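Local coordinates for protein metalloprotease stcE (Escherichia coli, PDB 4DNY) that cleaves mucin-type O-linked glycoproteins as a secreted zinc metalloprotease, probably aiding adhesion and immune evasion during enterohemorrhagic E. coli infection, at residues A[72-83]-A[106-117]. Sequence-based numbering, arbitrary orientation.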
loop_
_atom_site.group_PDB
_atom_site.type_symbol
_atom_site.label_atom_id
_atom_site.label_comp_id
_atom_site.label_asym_id
_atom_site.label_seq_id
_atom_site.Cartn_x
_atom_site.Cartn_y
_atom_site.Cartn_z
ATOM N N GLN A 72 10.006 -3.665 2.271
ATOM C CA GLN A 72 10.464 -4.100 3.560
ATOM C C GLN A 72 11.637 -3.225 3.972
ATOM O O GLN A 72 12.376 -2.748 3.129
ATOM C CB GLN A 72 10.927 -5.555 3.516
ATOM C CG GLN A 72 9.848 -6.566 3.222
ATOM C CD GLN A 72 8.907 -6.802 4.404
ATOM O OE1 GLN A 72 9.347 -6.838 5.552
ATOM N NE2 GLN A 72 7.655 -7.069 4.107
ATOM N N GLY A 73 11.810 -3.042 5.279
ATOM C CA GLY A 73 12.975 -2.337 5.800
ATOM C C GLY A 73 12.700 -1.691 7.114
ATOM O O GLY A 73 11.548 -1.399 7.476
ATOM N N PRO A 74 13.767 -1.401 7.839
ATOM C CA PRO A 74 13.663 -0.868 9.167
ATOM C C PRO A 74 12.905 0.462 9.281
ATOM O O PRO A 74 12.110 0.644 10.224
ATOM C CB PRO A 74 15.140 -0.682 9.581
ATOM C CG PRO A 74 15.921 -1.523 8.704
ATOM C CD PRO A 74 15.163 -1.714 7.442
ATOM N N ASP A 75 13.123 1.366 8.327
ATOM C CA ASP A 75 12.564 2.691 8.398
ATOM C C ASP A 75 11.053 2.748 8.174
ATOM O O ASP A 75 10.454 3.829 8.241
ATOM C CB ASP A 75 13.301 3.649 7.441
ATOM C CG ASP A 75 13.244 3.219 5.986
ATOM O OD1 ASP A 75 12.857 2.082 5.658
ATOM O OD2 ASP A 75 13.629 4.064 5.161
ATOM N N LEU A 76 10.446 1.582 7.936
ATOM C CA LEU A 76 8.966 1.489 7.724
ATOM C C LEU A 76 8.188 1.296 9.033
ATOM O O LEU A 76 6.966 1.207 9.040
ATOM C CB LEU A 76 8.659 0.332 6.776
ATOM C CG LEU A 76 9.137 0.438 5.317
ATOM C CD1 LEU A 76 9.017 -0.872 4.590
ATOM C CD2 LEU A 76 8.453 1.584 4.556
ATOM N N GLU A 77 8.879 1.235 10.147
ATOM C CA GLU A 77 8.256 1.018 11.428
ATOM C C GLU A 77 7.106 1.992 11.694
ATOM O O GLU A 77 7.285 3.216 11.667
ATOM C CB GLU A 77 9.303 1.122 12.516
ATOM C CG GLU A 77 8.978 0.506 13.765
ATOM C CD GLU A 77 8.605 -0.977 13.694
ATOM O OE1 GLU A 77 9.095 -1.761 12.798
ATOM O OE2 GLU A 77 7.752 -1.245 14.492
ATOM N N GLY A 78 5.932 1.426 11.951
ATOM C CA GLY A 78 4.712 2.175 12.234
ATOM C C GLY A 78 4.042 2.828 11.034
ATOM O O GLY A 78 2.984 3.486 11.190
ATOM N N LYS A 79 4.634 2.687 9.872
ATOM C CA LYS A 79 4.084 3.274 8.659
ATOM C C LYS A 79 2.861 2.495 8.189
ATOM O O LYS A 79 2.712 1.312 8.431
ATOM C CB LYS A 79 5.140 3.303 7.541
ATOM C CG LYS A 79 6.340 4.140 7.864
ATOM C CD LYS A 79 6.006 5.598 8.061
ATOM C CE LYS A 79 7.251 6.472 8.331
ATOM N NZ LYS A 79 7.047 7.892 8.151
ATOM N N MET A 80 2.020 3.180 7.377
ATOM C CA MET A 80 0.757 2.603 6.890
ATOM C C MET A 80 0.584 2.794 5.395
ATOM O O MET A 80 1.056 3.773 4.827
ATOM C CB MET A 80 -0.436 3.162 7.673
ATOM C CG MET A 80 -0.413 2.744 9.098
ATOM S SD MET A 80 -1.739 3.515 10.058
ATOM C CE MET A 80 -3.281 2.909 9.274
ATOM N N VAL A 81 -0.137 1.864 4.789
ATOM C CA VAL A 81 -0.504 1.950 3.368
ATOM C C VAL A 81 -1.975 1.609 3.225
ATOM O O VAL A 81 -2.421 0.563 3.719
ATOM C CB VAL A 81 0.346 1.006 2.450
ATOM C CG1 VAL A 81 -0.067 1.185 0.983
ATOM C CG2 VAL A 81 1.833 1.361 2.637
ATOM N N ARG A 82 -2.718 2.473 2.563
ATOM C CA ARG A 82 -4.127 2.243 2.249
ATOM C C ARG A 82 -4.288 2.094 0.755
ATOM O O ARG A 82 -3.629 2.797 -0.022
ATOM C CB ARG A 82 -4.998 3.423 2.754
ATOM C CG ARG A 82 -6.482 3.166 2.522
ATOM C CD ARG A 82 -7.332 4.270 3.054
ATOM N NE ARG A 82 -7.266 4.356 4.532
ATOM C CZ ARG A 82 -6.882 5.414 5.220
ATOM N NH1 ARG A 82 -6.473 6.528 4.563
ATOM N NH2 ARG A 82 -6.899 5.445 6.560
ATOM N N PHE A 83 -5.127 1.160 0.324
ATOM C CA PHE A 83 -5.508 0.985 -1.111
ATOM C C PHE A 83 -6.978 1.237 -1.257
ATOM O O PHE A 83 -7.762 0.742 -0.448
ATOM C CB PHE A 83 -5.230 -0.432 -1.593
ATOM C CG PHE A 83 -3.779 -0.744 -1.701
ATOM C CD1 PHE A 83 -3.123 -0.607 -2.893
ATOM C CD2 PHE A 83 -3.054 -1.202 -0.591
ATOM C CE1 PHE A 83 -1.762 -0.878 -2.982
ATOM C CE2 PHE A 83 -1.705 -1.513 -0.698
ATOM C CZ PHE A 83 -1.073 -1.335 -1.887
ATOM N N ASN A 106 -13.102 -2.008 -3.401
ATOM C CA ASN A 106 -12.559 -2.418 -2.134
ATOM C C ASN A 106 -11.464 -1.465 -1.600
ATOM O O ASN A 106 -10.779 -0.806 -2.371
ATOM C CB ASN A 106 -12.097 -3.834 -2.203
ATOM C CG ASN A 106 -13.307 -4.800 -2.156
ATOM O OD1 ASN A 106 -14.215 -4.677 -1.281
ATOM N ND2 ASN A 106 -13.318 -5.717 -3.015
ATOM N N THR A 107 -11.382 -1.415 -0.284
ATOM C CA THR A 107 -10.344 -0.668 0.421
ATOM C C THR A 107 -9.554 -1.691 1.229
ATOM O O THR A 107 -10.154 -2.660 1.849
ATOM C CB THR A 107 -10.961 0.350 1.368
ATOM O OG1 THR A 107 -11.593 1.385 0.655
ATOM C CG2 THR A 107 -9.918 0.977 2.313
ATOM N N LEU A 108 -8.239 -1.551 1.258
ATOM C CA LEU A 108 -7.351 -2.380 2.061
ATOM C C LEU A 108 -6.463 -1.470 2.907
ATOM O O LEU A 108 -6.137 -0.370 2.515
ATOM C CB LEU A 108 -6.455 -3.260 1.195
ATOM C CG LEU A 108 -7.117 -4.242 0.276
ATOM C CD1 LEU A 108 -6.056 -4.863 -0.625
ATOM C CD2 LEU A 108 -7.882 -5.279 1.074
ATOM N N LEU A 109 -6.039 -1.931 4.087
ATOM C CA LEU A 109 -5.211 -1.112 4.949
ATOM C C LEU A 109 -4.129 -1.967 5.650
ATOM O O LEU A 109 -4.440 -3.085 6.124
ATOM C CB LEU A 109 -6.049 -0.442 6.006
ATOM C CG LEU A 109 -5.361 0.562 6.941
ATOM C CD1 LEU A 109 -4.846 1.789 6.130
ATOM C CD2 LEU A 109 -6.296 1.033 8.029
ATOM N N PHE A 110 -2.896 -1.475 5.669
ATOM C CA PHE A 110 -1.722 -2.164 6.179
ATOM C C PHE A 110 -0.942 -1.264 7.121
ATOM O O PHE A 110 -0.895 -0.040 6.937
ATOM C CB PHE A 110 -0.795 -2.593 5.028
ATOM C CG PHE A 110 -1.403 -3.520 4.036
ATOM C CD1 PHE A 110 -1.233 -4.903 4.126
ATOM C CD2 PHE A 110 -2.125 -3.034 2.982
ATOM C CE1 PHE A 110 -1.799 -5.750 3.200
ATOM C CE2 PHE A 110 -2.681 -3.894 2.021
ATOM C CZ PHE A 110 -2.481 -5.256 2.146
ATOM N N LYS A 111 -0.318 -1.876 8.138
ATOM C CA LYS A 111 0.604 -1.215 9.048
ATOM C C LYS A 111 1.802 -2.126 9.343
ATOM O O LYS A 111 1.639 -3.298 9.529
ATOM C CB LYS A 111 -0.114 -0.852 10.366
ATOM C CG LYS A 111 0.773 -0.127 11.367
ATOM C CD LYS A 111 0.009 0.447 12.536
ATOM C CE LYS A 111 0.936 0.974 13.586
ATOM N NZ LYS A 111 0.256 1.752 14.707
ATOM N N TYR A 112 3.007 -1.541 9.370
ATOM C CA TYR A 112 4.238 -2.278 9.559
ATOM C C TYR A 112 4.623 -2.185 11.052
ATOM O O TYR A 112 4.781 -1.089 11.572
ATOM C CB TYR A 112 5.327 -1.636 8.709
ATOM C CG TYR A 112 6.520 -2.488 8.414
ATOM C CD1 TYR A 112 6.482 -3.450 7.424
ATOM C CD2 TYR A 112 7.733 -2.237 9.033
ATOM C CE1 TYR A 112 7.561 -4.194 7.082
ATOM C CE2 TYR A 112 8.870 -2.978 8.667
ATOM C CZ TYR A 112 8.769 -3.943 7.673
ATOM O OH TYR A 112 9.909 -4.666 7.290
ATOM N N VAL A 113 4.705 -3.320 11.721
ATOM C CA VAL A 113 5.031 -3.358 13.139
ATOM C C VAL A 113 6.155 -4.365 13.354
ATOM O O VAL A 113 5.983 -5.578 13.063
ATOM C CB VAL A 113 3.811 -3.716 14.009
ATOM C CG1 VAL A 113 4.170 -3.650 15.458
ATOM C CG2 VAL A 113 2.652 -2.731 13.682
ATOM N N ASN A 114 7.244 -3.873 13.919
ATOM C CA ASN A 114 8.414 -4.702 14.254
ATOM C C ASN A 114 8.833 -5.604 13.112
ATOM O O ASN A 114 9.063 -6.829 13.316
ATOM C CB ASN A 114 8.228 -5.475 15.532
ATOM C CG ASN A 114 9.515 -6.042 16.058
ATOM O OD1 ASN A 114 10.593 -5.426 15.917
ATOM N ND2 ASN A 114 9.476 -7.251 16.641
ATOM N N GLY A 115 8.882 -5.014 11.905
ATOM C CA GLY A 115 9.462 -5.709 10.753
ATOM C C GLY A 115 8.497 -6.513 9.903
ATOM O O GLY A 115 8.907 -7.258 9.005
ATOM N N GLN A 116 7.186 -6.400 10.152
ATOM C CA GLN A 116 6.179 -7.158 9.411
ATOM C C GLN A 116 4.944 -6.281 9.101
ATOM O O GLN A 116 4.446 -5.587 9.959
ATOM C CB GLN A 116 5.747 -8.375 10.214
ATOM C CG GLN A 116 4.812 -9.355 9.476
ATOM C CD GLN A 116 4.451 -10.551 10.316
ATOM O OE1 GLN A 116 5.278 -11.397 10.620
ATOM N NE2 GLN A 116 3.187 -10.591 10.751
ATOM N N TRP A 117 4.398 -6.427 7.880
ATOM C CA TRP A 117 3.151 -5.819 7.537
ATOM C C TRP A 117 1.976 -6.595 8.131
ATOM O O TRP A 117 1.938 -7.854 8.051
ATOM C CB TRP A 117 2.937 -5.774 6.008
ATOM C CG TRP A 117 3.796 -4.768 5.314
ATOM C CD1 TRP A 117 4.900 -5.029 4.593
ATOM C CD2 TRP A 117 3.650 -3.346 5.365
ATOM N NE1 TRP A 117 5.454 -3.844 4.139
ATOM C CE2 TRP A 117 4.680 -2.793 4.590
ATOM C CE3 TRP A 117 2.708 -2.458 5.981
ATOM C CZ2 TRP A 117 4.843 -1.411 4.454
ATOM C CZ3 TRP A 117 2.846 -1.110 5.833
ATOM C CH2 TRP A 117 3.917 -0.590 5.043
HETATM O O HOH W 1 5.853 -8.292 5.966
HETATM O O HOH W 2 0.812 4.131 13.129
#
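The Y112 ring is sandwiched: L76 CB rests on one face, 3.9 Å from the ring centroid in a CH-pi contact, the backbone N of Q116 lies over the opposite face, and Q72 CD sits at the edge, in plane. With CG anti to the backbone N (chi1 -161°), the tyrosine reaches residues 72-78, a loop with a 3-10 turn at 74-76, and its hydroxyl works both ways there. Y112 OH donates to Q72 OE1 at 2.8 Å, from above the amide carbonyl plane, and accepts a nearly straight bond from the backbone N of G73. The Q72 amide stands almost perpendicular to the W117 indole, its NE2 at the indole edge near CD1; water 1 links this NE2 to W117 N, while W117 NE1 is hydrogen-bonded to P71 O. Above one face of the indole sits Y112 CD1, and V81 CG2 meets W117 CH2 at 3.7 Å. F83 and F110 touch rim to rim with planes 84° apart; V81 O lies at the F110 edge, in plane. At the hairpin, E77 OE2 receives the N-H of N114 on its syn lone pair (2.7 Å), gripping the type I' turn 113-116. G78, in the type II turn 76-79, gives its N-H to Y112 O (2.8 Å), leading into antiparallel pairing of 80-83 with 107-113. On the M80 side of the sheet, M80 CE packs against L109 CD1 at 3.7 Å; R82, salt-bridged to E56 through NH1, crosses L109 at a slant, its CB against L109 CD1, and runs alongside T107. In the five-stranded mixed sheet of the StcE beta-sandwich domain, strand 54-60 flanks 80-83, strand 116-119 flanks 107-113, helix 43-49 packs on L76 and V81, and strand 98-102 of the second sheet meets F83, L108 and F110.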